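Local coordinates for sensor protein (Vibrio parahaemolyticus, PDB 3I9Y), which is a TMAO-responsive sensor histidine kinase that probably uses ATP to phosphorylate a protein histidine, this chain being its helical sensor domain, at residues R10-L15 with E259-V264; A81-T86 with Q248-T253; F171-Q176 with N198-M203. All blocks are in the same frame, centred on the assembly; numbering follows the deposited sequence.

Contact 1 of 3, residues R10-L15 with E259-V264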
loop_
_atom_site.group_PDB
_atom_site.type_symbol
_atom_site.label_atom_id
_atom_site.label_comp_id
_atom_site.label_asym_id
_atom_site.label_seq_id
_atom_site.Cartn_x
_atom_site.Cartn_y
_atom_site.Cartn_z
ATOM N N ARG A 10 5.696 -19.993 -28.456
ATOM C CA ARG A 10 4.653 -20.629 -27.649
ATOM C C ARG A 10 5.172 -20.521 -26.154
ATOM O O ARG A 10 4.373 -20.320 -25.298
ATOM C CB ARG A 10 4.566 -22.089 -28.055
ATOM C CG ARG A 10 3.846 -22.313 -29.384
ATOM C CD ARG A 10 3.882 -23.909 -29.804
ATOM N NE ARG A 10 2.980 -24.575 -28.839
ATOM C CZ ARG A 10 3.373 -25.304 -27.790
ATOM N NH1 ARG A 10 4.705 -25.515 -27.565
ATOM N NH2 ARG A 10 2.409 -25.797 -26.951
ATOM N N GLN A 11 6.452 -20.846 -25.892
ATOM C CA GLN A 11 7.018 -20.749 -24.582
ATOM C C GLN A 11 6.955 -19.242 -24.066
ATOM O O GLN A 11 6.592 -18.991 -22.923
ATOM C CB GLN A 11 8.364 -21.287 -24.594
ATOM C CG GLN A 11 8.231 -22.845 -24.555
ATOM C CD GLN A 11 9.607 -23.517 -24.785
ATOM O OE1 GLN A 11 10.131 -23.538 -25.997
ATOM N NE2 GLN A 11 10.212 -24.065 -23.729
ATOM N N VAL A 12 7.291 -18.280 -24.908
ATOM C CA VAL A 12 7.193 -16.894 -24.479
ATOM C C VAL A 12 5.714 -16.597 -24.078
ATOM O O VAL A 12 5.404 -15.867 -23.033
ATOM C CB VAL A 12 7.591 -15.887 -25.664
ATOM C CG1 VAL A 12 7.300 -14.421 -25.284
ATOM C CG2 VAL A 12 9.117 -16.064 -25.886
ATOM N N SER A 13 4.775 -17.053 -24.909
ATOM C CA SER A 13 3.352 -16.718 -24.656
ATOM C C SER A 13 2.872 -17.415 -23.301
ATOM O O SER A 13 2.121 -16.852 -22.476
ATOM C CB SER A 13 2.473 -17.267 -25.810
ATOM O OG SER A 13 1.125 -17.159 -25.379
ATOM N N GLU A 14 3.309 -18.634 -23.072
ATOM C CA GLU A 14 2.870 -19.244 -21.872
ATOM C C GLU A 14 3.594 -18.699 -20.634
ATOM O O GLU A 14 2.904 -18.574 -19.573
ATOM C CB GLU A 14 2.980 -20.739 -21.979
ATOM C CG GLU A 14 1.883 -21.437 -21.003
ATOM C CD GLU A 14 2.705 -21.861 -19.856
ATOM O OE1 GLU A 14 3.940 -21.735 -20.311
ATOM O OE2 GLU A 14 2.192 -22.244 -18.622
ATOM N N LEU A 15 4.894 -18.327 -20.742
ATOM C CA LEU A 15 5.609 -17.744 -19.593
ATOM C C LEU A 15 4.921 -16.288 -19.314
ATOM O O LEU A 15 4.739 -15.914 -18.205
ATOM C CB LEU A 15 7.121 -17.610 -19.802
ATOM C CG LEU A 15 7.638 -18.919 -19.473
ATOM C CD1 LEU A 15 9.043 -18.957 -20.143
ATOM C CD2 LEU A 15 7.801 -19.145 -17.977
ATOM N N GLU A 259 1.597 -6.210 -25.762
ATOM C CA GLU A 259 2.454 -5.706 -26.805
ATOM C C GLU A 259 3.719 -6.617 -27.067
ATOM O O GLU A 259 4.187 -6.734 -28.230
ATOM C CB GLU A 259 3.042 -4.322 -26.508
ATOM C CG GLU A 259 1.999 -3.229 -26.569
ATOM C CD GLU A 259 2.426 -1.889 -25.655
ATOM O OE1 GLU A 259 3.719 -1.506 -25.526
ATOM O OE2 GLU A 259 1.386 -1.219 -25.100
ATOM N N LEU A 260 4.313 -7.230 -26.054
ATOM C CA LEU A 260 5.439 -8.039 -26.300
ATOM C C LEU A 260 5.022 -9.282 -27.264
ATOM O O LEU A 260 5.788 -9.639 -28.206
ATOM C CB LEU A 260 5.940 -8.615 -25.027
ATOM C CG LEU A 260 6.901 -9.768 -25.137
ATOM C CD1 LEU A 260 8.148 -9.194 -25.755
ATOM C CD2 LEU A 260 7.238 -10.468 -23.661
ATOM N N ASN A 261 3.888 -9.936 -26.977
ATOM C CA ASN A 261 3.549 -11.140 -27.719
ATOM C C ASN A 261 3.075 -10.701 -29.089
ATOM O O ASN A 261 3.345 -11.372 -30.011
ATOM C CB ASN A 261 2.487 -11.936 -27.000
ATOM C CG ASN A 261 3.076 -12.552 -25.721
ATOM O OD1 ASN A 261 3.024 -11.936 -24.615
ATOM N ND2 ASN A 261 3.774 -13.646 -25.888
ATOM N N SER A 262 2.544 -9.506 -29.224
ATOM C CA SER A 262 2.105 -9.080 -30.527
ATOM C C SER A 262 3.319 -8.822 -31.398
ATOM O O SER A 262 3.316 -9.125 -32.580
ATOM C CB SER A 262 1.254 -7.898 -30.403
ATOM O OG SER A 262 1.612 -7.094 -31.469
ATOM N N THR A 263 4.447 -8.380 -30.836
ATOM C CA THR A 263 5.691 -8.228 -31.645
ATOM C C THR A 263 6.275 -9.634 -31.883
ATOM O O THR A 263 6.815 -9.924 -32.991
ATOM C CB THR A 263 6.701 -7.425 -30.880
ATOM O OG1 THR A 263 6.234 -6.061 -30.763
ATOM C CG2 THR A 263 8.088 -7.366 -31.517
ATOM N N VAL A 264 6.219 -10.561 -30.896
ATOM C CA VAL A 264 6.817 -11.827 -31.256
ATOM C C VAL A 264 5.859 -12.522 -32.323
ATOM O O VAL A 264 6.348 -13.229 -33.104
ATOM C CB VAL A 264 7.154 -12.880 -30.075
ATOM C CG1 VAL A 264 7.149 -12.222 -28.763
ATOM C CG2 VAL A 264 6.305 -14.127 -30.173
#
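The side-chain amide of Asn261 points between Val12 and Ser13, which meet it on opposite faces. Val12 CG1 stands above one side of the amide plane of Asn261, 3.7 Å from the atom modelled as Asn261 ND2. Ser13 CA lies at a similar height below that plane, 3.3 Å from the same Asn261 ND2, and Ser13 CB is on this side too, 3.8 Å from Asn261 ND2. These approaches are at the outer end of the group rather than over its centre. The oxygen and nitrogen of this amide are probably interchanged in the model, so the evidence supports its placement and not the identity of its outermost atom; no hydrogen bond joins the two segments.

The remaining contact is apolar and gathers on the Val12 face of the amide. Val12 carries CG1 anti to its backbone N (chi1 172°), which sends that methyl across the interface. There Val12 CG1 comes within 4.1 Å of Val264 CG1, the two valines sliding past each other in opposite directions, and within 4.3 Å of Leu260 CD2. Val264 has a nearly eclipsed first torsion (chi1 -17°), so the exact placing of its methyls deserves caution.

The backbones are almost exactly antiparallel, with segment axes 171° apart and 10.3 Å from each other at closest approach. Ser13 and Asn261 mark the register. The segments bury 154 Å² between them, and three of the touching residues also pack on other helices. Val12 and Val264 touch helix 32-58, at Ile53 and Leu56 respectively, while Leu260 rests on Leu69 and Asn72 of helix 63-114. The pair thus forms one wall of a four-helix bundle, joining the first modelled helix, 5-27, to the last, 232-267.

Contact 2 of 3, residues A81-T86 with Q248-T253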
loop_
_atom_site.group_PDB
_atom_site.type_symbol
_atom_site.label_atom_id
_atom_site.label_comp_id
_atom_site.label_asym_id
_atom_site.label_seq_id
_atom_site.Cartn_x
_atom_site.Cartn_y
_atom_site.Cartn_z
ATOM N N ALA A 81 10.234 -4.302 -12.104
ATOM C CA ALA A 81 11.160 -3.951 -11.025
ATOM C C ALA A 81 10.345 -2.859 -10.305
ATOM O O ALA A 81 10.448 -2.865 -9.141
ATOM C CB ALA A 81 12.464 -3.107 -11.546
ATOM N N GLU A 82 9.590 -1.983 -10.963
ATOM C CA GLU A 82 8.946 -0.966 -10.230
ATOM C C GLU A 82 7.811 -1.529 -9.268
ATOM O O GLU A 82 7.686 -1.069 -8.114
ATOM C CB GLU A 82 8.372 0.088 -11.138
ATOM C CG GLU A 82 7.709 1.155 -10.410
ATOM C CD GLU A 82 7.369 2.351 -11.325
ATOM O OE1 GLU A 82 7.848 2.421 -12.512
ATOM O OE2 GLU A 82 6.646 3.250 -10.834
ATOM N N LEU A 83 7.069 -2.515 -9.728
ATOM C CA LEU A 83 6.027 -3.131 -8.952
ATOM C C LEU A 83 6.793 -3.803 -7.787
ATOM O O LEU A 83 6.322 -3.852 -6.708
ATOM C CB LEU A 83 5.424 -4.269 -9.801
ATOM C CG LEU A 83 4.099 -4.749 -9.293
ATOM C CD1 LEU A 83 3.079 -3.609 -9.504
ATOM C CD2 LEU A 83 3.599 -6.110 -10.059
ATOM N N GLY A 84 7.931 -4.428 -7.950
ATOM C CA GLY A 84 8.568 -4.979 -6.733
ATOM C C GLY A 84 8.815 -3.930 -5.606
ATOM O O GLY A 84 8.600 -4.243 -4.402
ATOM N N VAL A 85 9.255 -2.739 -5.936
ATOM C CA VAL A 85 9.582 -1.681 -4.945
ATOM C C VAL A 85 8.225 -1.243 -4.281
ATOM O O VAL A 85 8.146 -1.119 -3.036
ATOM C CB VAL A 85 10.154 -0.506 -5.688
ATOM C CG1 VAL A 85 10.142 0.864 -4.826
ATOM C CG2 VAL A 85 11.620 -0.943 -6.176
ATOM N N THR A 86 7.187 -1.055 -5.133
ATOM C CA THR A 86 5.832 -0.698 -4.704
ATOM C C THR A 86 5.201 -1.669 -3.731
ATOM O O THR A 86 4.559 -1.262 -2.737
ATOM C CB THR A 86 4.993 -0.546 -6.097
ATOM O OG1 THR A 86 5.402 0.741 -6.571
ATOM C CG2 THR A 86 3.685 -0.612 -5.982
ATOM N N GLN A 248 -2.214 1.090 -11.166
ATOM C CA GLN A 248 -1.894 1.562 -12.498
ATOM C C GLN A 248 -0.761 0.739 -13.112
ATOM O O GLN A 248 -0.821 0.376 -14.349
ATOM C CB GLN A 248 -1.405 2.944 -12.447
ATOM C CG GLN A 248 -2.643 3.711 -12.320
ATOM C CD GLN A 248 -2.337 5.219 -11.872
ATOM O OE1 GLN A 248 -1.141 5.677 -11.969
ATOM N NE2 GLN A 248 -3.390 5.962 -11.389
ATOM N N LEU A 249 0.207 0.329 -12.254
ATOM C CA LEU A 249 1.341 -0.427 -12.719
ATOM C C LEU A 249 0.879 -1.855 -13.184
ATOM O O LEU A 249 1.362 -2.309 -14.235
ATOM C CB LEU A 249 2.403 -0.504 -11.683
ATOM C CG LEU A 249 3.803 0.131 -11.654
ATOM C CD1 LEU A 249 4.271 1.207 -12.646
ATOM C CD2 LEU A 249 4.009 0.571 -10.269
ATOM N N MET A 250 -0.078 -2.492 -12.447
ATOM C CA MET A 250 -0.507 -3.808 -12.831
ATOM C C MET A 250 -1.304 -3.761 -14.163
ATOM O O MET A 250 -1.201 -4.698 -14.922
ATOM C CB MET A 250 -1.328 -4.534 -11.762
ATOM C CG MET A 250 -0.275 -4.883 -10.681
ATOM S SD MET A 250 -1.129 -5.430 -9.257
ATOM C CE MET A 250 -1.761 -6.979 -9.637
ATOM N N GLN A 251 -2.028 -2.756 -14.384
ATOM C CA GLN A 251 -2.784 -2.579 -15.614
ATOM C C GLN A 251 -1.729 -2.481 -16.762
ATOM O O GLN A 251 -1.845 -3.153 -17.796
ATOM C CB GLN A 251 -3.583 -1.241 -15.547
ATOM C CG GLN A 251 -4.301 -0.897 -16.883
ATOM C CD GLN A 251 -5.174 -2.168 -17.323
ATOM O OE1 GLN A 251 -5.889 -2.807 -16.416
ATOM N NE2 GLN A 251 -5.115 -2.563 -18.710
ATOM N N LYS A 252 -0.668 -1.726 -16.533
ATOM C CA LYS A 252 0.389 -1.533 -17.520
ATOM C C LYS A 252 1.079 -2.883 -17.742
ATOM O O LYS A 252 1.410 -3.227 -18.837
ATOM C CB LYS A 252 1.310 -0.460 -17.039
ATOM C CG LYS A 252 2.027 0.213 -18.061
ATOM C CD LYS A 252 1.166 1.445 -18.626
ATOM C CE LYS A 252 1.807 2.044 -20.024
ATOM N NZ LYS A 252 2.263 3.649 -20.027
ATOM N N THR A 253 1.207 -3.727 -16.763
ATOM C CA THR A 253 1.816 -5.028 -16.994
ATOM C C THR A 253 1.006 -5.827 -18.066
ATOM O O THR A 253 1.649 -6.550 -18.915
ATOM C CB THR A 253 1.726 -5.957 -15.764
ATOM O OG1 THR A 253 2.263 -5.258 -14.604
ATOM C CG2 THR A 253 2.584 -7.228 -15.970
#
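In the four-helix bundle built from helices 5-27, 32-58, 63-114 and 232-267, Leu249 and Met250 pack against Glu82, Leu83 and Thr86 where 63-114, in a predicted coiled-coil region, runs against 232-267. The segment axes lie 153° apart and 10.2 Å from each other at closest approach, a distinctly splayed antiparallel pair.

Leu249 is central. Its CD1 sits over one face of the Glu82 carboxylate, 3.6 Å from Glu82 CD; Leu249 CD2 is on the same side but shifted, 3.7 Å from Glu82 CG. Thr86 OG1 lies 4.0 Å from Leu249 CD2. Both Leu249 torsions are off the usual values, so its methyl positions call for caution. The extended Glu82 chain, with CG anti to the backbone N (chi1 -180°), crosses the leucine at about a right angle. Leu83 CD1 touches Leu249 CB at 3.9 Å and Met250 CG at 3.8 Å. Leu83 and Met250 both reach on to Val23 of helix 5-27.

Chemically, Leu83 and Met250 form an apolar patch beside the exposed Glu82. No hydrogen bond links the two segments themselves; polar ties between these helices lie next to them, Glu82 OE2 to Gln245 NE2 and Asn79 ND2 to Leu249 O.

Contact 3 of 3, residues F171-Q176 with N198-M203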
loop_
_atom_site.group_PDB
_atom_site.type_symbol
_atom_site.label_atom_id
_atom_site.label_comp_id
_atom_site.label_asym_id
_atom_site.label_seq_id
_atom_site.Cartn_x
_atom_site.Cartn_y
_atom_site.Cartn_z
ATOM N N PHE A 171 -13.873 8.049 23.025
ATOM C CA PHE A 171 -14.270 6.920 22.221
ATOM C C PHE A 171 -14.506 7.373 20.743
ATOM O O PHE A 171 -14.191 6.572 19.795
ATOM C CB PHE A 171 -15.576 6.267 22.764
ATOM C CG PHE A 171 -15.367 5.417 24.014
ATOM C CD1 PHE A 171 -14.046 5.099 24.416
ATOM C CD2 PHE A 171 -16.453 4.881 24.726
ATOM C CE1 PHE A 171 -13.758 4.244 25.556
ATOM C CE2 PHE A 171 -16.284 4.043 25.801
ATOM C CZ PHE A 171 -14.935 3.698 26.268
ATOM N N LYS A 172 -15.044 8.574 20.547
ATOM C CA LYS A 172 -15.288 8.956 19.199
ATOM C C LYS A 172 -13.883 9.180 18.474
ATOM O O LYS A 172 -13.759 8.881 17.304
ATOM C CB LYS A 172 -16.050 10.339 18.978
ATOM C CG LYS A 172 -16.305 10.379 17.287
ATOM C CD LYS A 172 -15.768 9.012 16.109
ATOM C CE LYS A 172 -16.209 8.619 14.514
ATOM N NZ LYS A 172 -15.665 7.283 13.298
ATOM N N MET A 173 -12.881 9.705 19.152
ATOM C CA MET A 173 -11.561 9.922 18.383
ATOM C C MET A 173 -10.974 8.476 18.029
ATOM O O MET A 173 -10.415 8.264 16.982
ATOM C CB MET A 173 -10.624 10.674 19.296
ATOM C CG MET A 173 -11.183 12.221 19.220
ATOM S SD MET A 173 -10.209 13.204 20.414
ATOM C CE MET A 173 -8.654 13.038 19.857
ATOM N N LEU A 174 -11.147 7.483 18.912
ATOM C CA LEU A 174 -10.644 6.148 18.580
ATOM C C LEU A 174 -11.490 5.525 17.416
ATOM O O LEU A 174 -10.969 4.863 16.508
ATOM C CB LEU A 174 -10.815 5.271 19.787
ATOM C CG LEU A 174 -9.840 4.172 20.000
ATOM C CD1 LEU A 174 -10.510 3.018 20.753
ATOM C CD2 LEU A 174 -8.904 3.690 18.768
ATOM N N ASN A 175 -12.776 5.757 17.370
ATOM C CA ASN A 175 -13.575 5.231 16.248
ATOM C C ASN A 175 -13.060 5.923 14.970
ATOM O O ASN A 175 -13.009 5.239 13.926
ATOM C CB ASN A 175 -15.165 5.595 16.400
ATOM C CG ASN A 175 -15.868 4.723 17.519
ATOM O OD1 ASN A 175 -15.346 3.661 17.940
ATOM N ND2 ASN A 175 -17.012 5.171 17.989
ATOM N N GLN A 176 -12.739 7.218 15.010
ATOM C CA GLN A 176 -12.212 7.950 13.804
ATOM C C GLN A 176 -10.922 7.286 13.282
ATOM O O GLN A 176 -10.790 7.044 12.100
ATOM C CB GLN A 176 -11.812 9.465 14.112
ATOM C CG GLN A 176 -13.152 10.244 14.380
ATOM C CD GLN A 176 -12.812 11.627 14.830
ATOM O OE1 GLN A 176 -11.940 11.871 15.696
ATOM N NE2 GLN A 176 -13.420 12.557 14.178
ATOM N N ASN A 198 -9.725 18.491 15.082
ATOM C CA ASN A 198 -10.652 19.498 15.747
ATOM C C ASN A 198 -11.088 18.816 17.118
ATOM O O ASN A 198 -11.002 19.434 18.170
ATOM C CB ASN A 198 -11.876 19.719 14.875
ATOM C CG ASN A 198 -11.558 20.514 13.524
ATOM O OD1 ASN A 198 -10.532 21.331 13.422
ATOM N ND2 ASN A 198 -12.458 20.299 12.471
ATOM N N ASN A 199 -11.352 17.504 17.112
ATOM C CA ASN A 199 -11.734 16.787 18.362
ATOM C C ASN A 199 -10.680 16.832 19.360
ATOM O O ASN A 199 -10.936 16.998 20.535
ATOM C CB ASN A 199 -12.058 15.382 18.085
ATOM C CG ASN A 199 -13.309 15.287 17.509
ATOM O OD1 ASN A 199 -14.006 16.285 17.615
ATOM N ND2 ASN A 199 -13.726 14.144 16.843
ATOM N N LEU A 200 -9.437 16.648 18.928
ATOM C CA LEU A 200 -8.339 16.753 19.826
ATOM C C LEU A 200 -8.253 18.179 20.521
ATOM O O LEU A 200 -7.897 18.314 21.692
ATOM C CB LEU A 200 -7.100 16.466 19.008
ATOM C CG LEU A 200 -6.007 16.456 19.991
ATOM C CD1 LEU A 200 -5.919 15.069 20.743
ATOM C CD2 LEU A 200 -4.772 16.608 19.234
ATOM N N LYS A 201 -8.489 19.233 19.715
ATOM C CA LYS A 201 -8.511 20.641 20.200
ATOM C C LYS A 201 -9.703 20.758 21.272
ATOM O O LYS A 201 -9.454 21.224 22.381
ATOM C CB LYS A 201 -8.815 21.610 18.995
ATOM C CG LYS A 201 -7.623 21.650 17.884
ATOM C CD LYS A 201 -7.691 23.001 16.873
ATOM C CE LYS A 201 -7.166 22.796 15.377
ATOM N NZ LYS A 201 -8.372 22.871 14.362
ATOM N N ILE A 202 -10.923 20.340 20.911
ATOM C CA ILE A 202 -12.054 20.368 21.827
ATOM C C ILE A 202 -11.692 19.594 23.141
ATOM O O ILE A 202 -11.898 20.044 24.242
ATOM C CB ILE A 202 -13.226 19.733 21.224
ATOM C CG1 ILE A 202 -13.758 20.730 20.171
ATOM C CG2 ILE A 202 -14.386 19.473 22.366
ATOM C CD1 ILE A 202 -14.960 20.134 19.296
ATOM N N MET A 203 -11.108 18.401 22.977
ATOM C CA MET A 203 -10.680 17.651 24.072
ATOM C C MET A 203 -9.676 18.394 24.982
ATOM O O MET A 203 -9.781 18.323 26.257
ATOM C CB MET A 203 -10.001 16.372 23.574
ATOM C CG MET A 203 -9.817 15.592 24.649
ATOM S SD MET A 203 -11.335 14.430 24.446
ATOM C CE MET A 203 -10.635 13.432 23.073
#
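Asn199 ND2 donates a hydrogen bond to Gln176 OE1, 3.1 Å away, with an angle of 153° at the hydrogen. It links the antiparallel helices 158-180 and 186-208, consecutive in the chain and part of the second four-helix bundle of the domain. The bond is not ideally directed: the donor approaches the C=O of Gln176 broadside and from 38° above the carbonyl plane, so it does not use a lone pair. Gln176 NE2 is equally close to Asn199 ND2 but, as a second donor, adds no bond. The two amide planes are moderately inclined to each other. Gln176 also touches Ile192, Ala195 and Phe196 of helix 186-208.

Beside the amides, Met173 supplies the apolar part. It and Asn199 slide past each other in opposite directions, with Met173 CG 3.5 Å from Asn199 CB. The paired residues also define the register, the CA atoms of Met173 and Asn199 being 6.9 Å apart, and the segment axes approach to 10.5 Å at 162°. Met203 comes toward Met173 end to end, but the modelled sulfur-to-methyl spacing is too short to be sound, and the details of that meeting are doubtful. Leu223 of helix 213-228 touches both Leu200 and Met203, so a third helix borders this core.

As modelled, the bend at the end of Met173 turns its methyl toward the opposing backbone, where Met173 CE lies 3.5 Å from Leu200 CD1 and 3.7 Å from Leu200 CA.

How the contacts relate
Contacts 1 and 2 share helix 232-267 and belong to one four-helix bundle, their centres 19 Å apart; contact 3 belongs to the other, its centre about 55 Å from that of contact 1 and 37 Å from that of contact 2. Contacts 1 and 3 fall on opposite sides of the chain's centre, as expected for two bundles stacked lengthwise. The pairing follows the chain inward: contact 1 joins its first and last modelled helices, contact 2 joins 63-114 to the last, and contact 3 pairs two helices between them. Helix 63-114 also touches helix 158-180. The modelled ends thus meet in one bundle, consistent with a sensor domain tethered at both ends to membrane-spanning parts of the kinase.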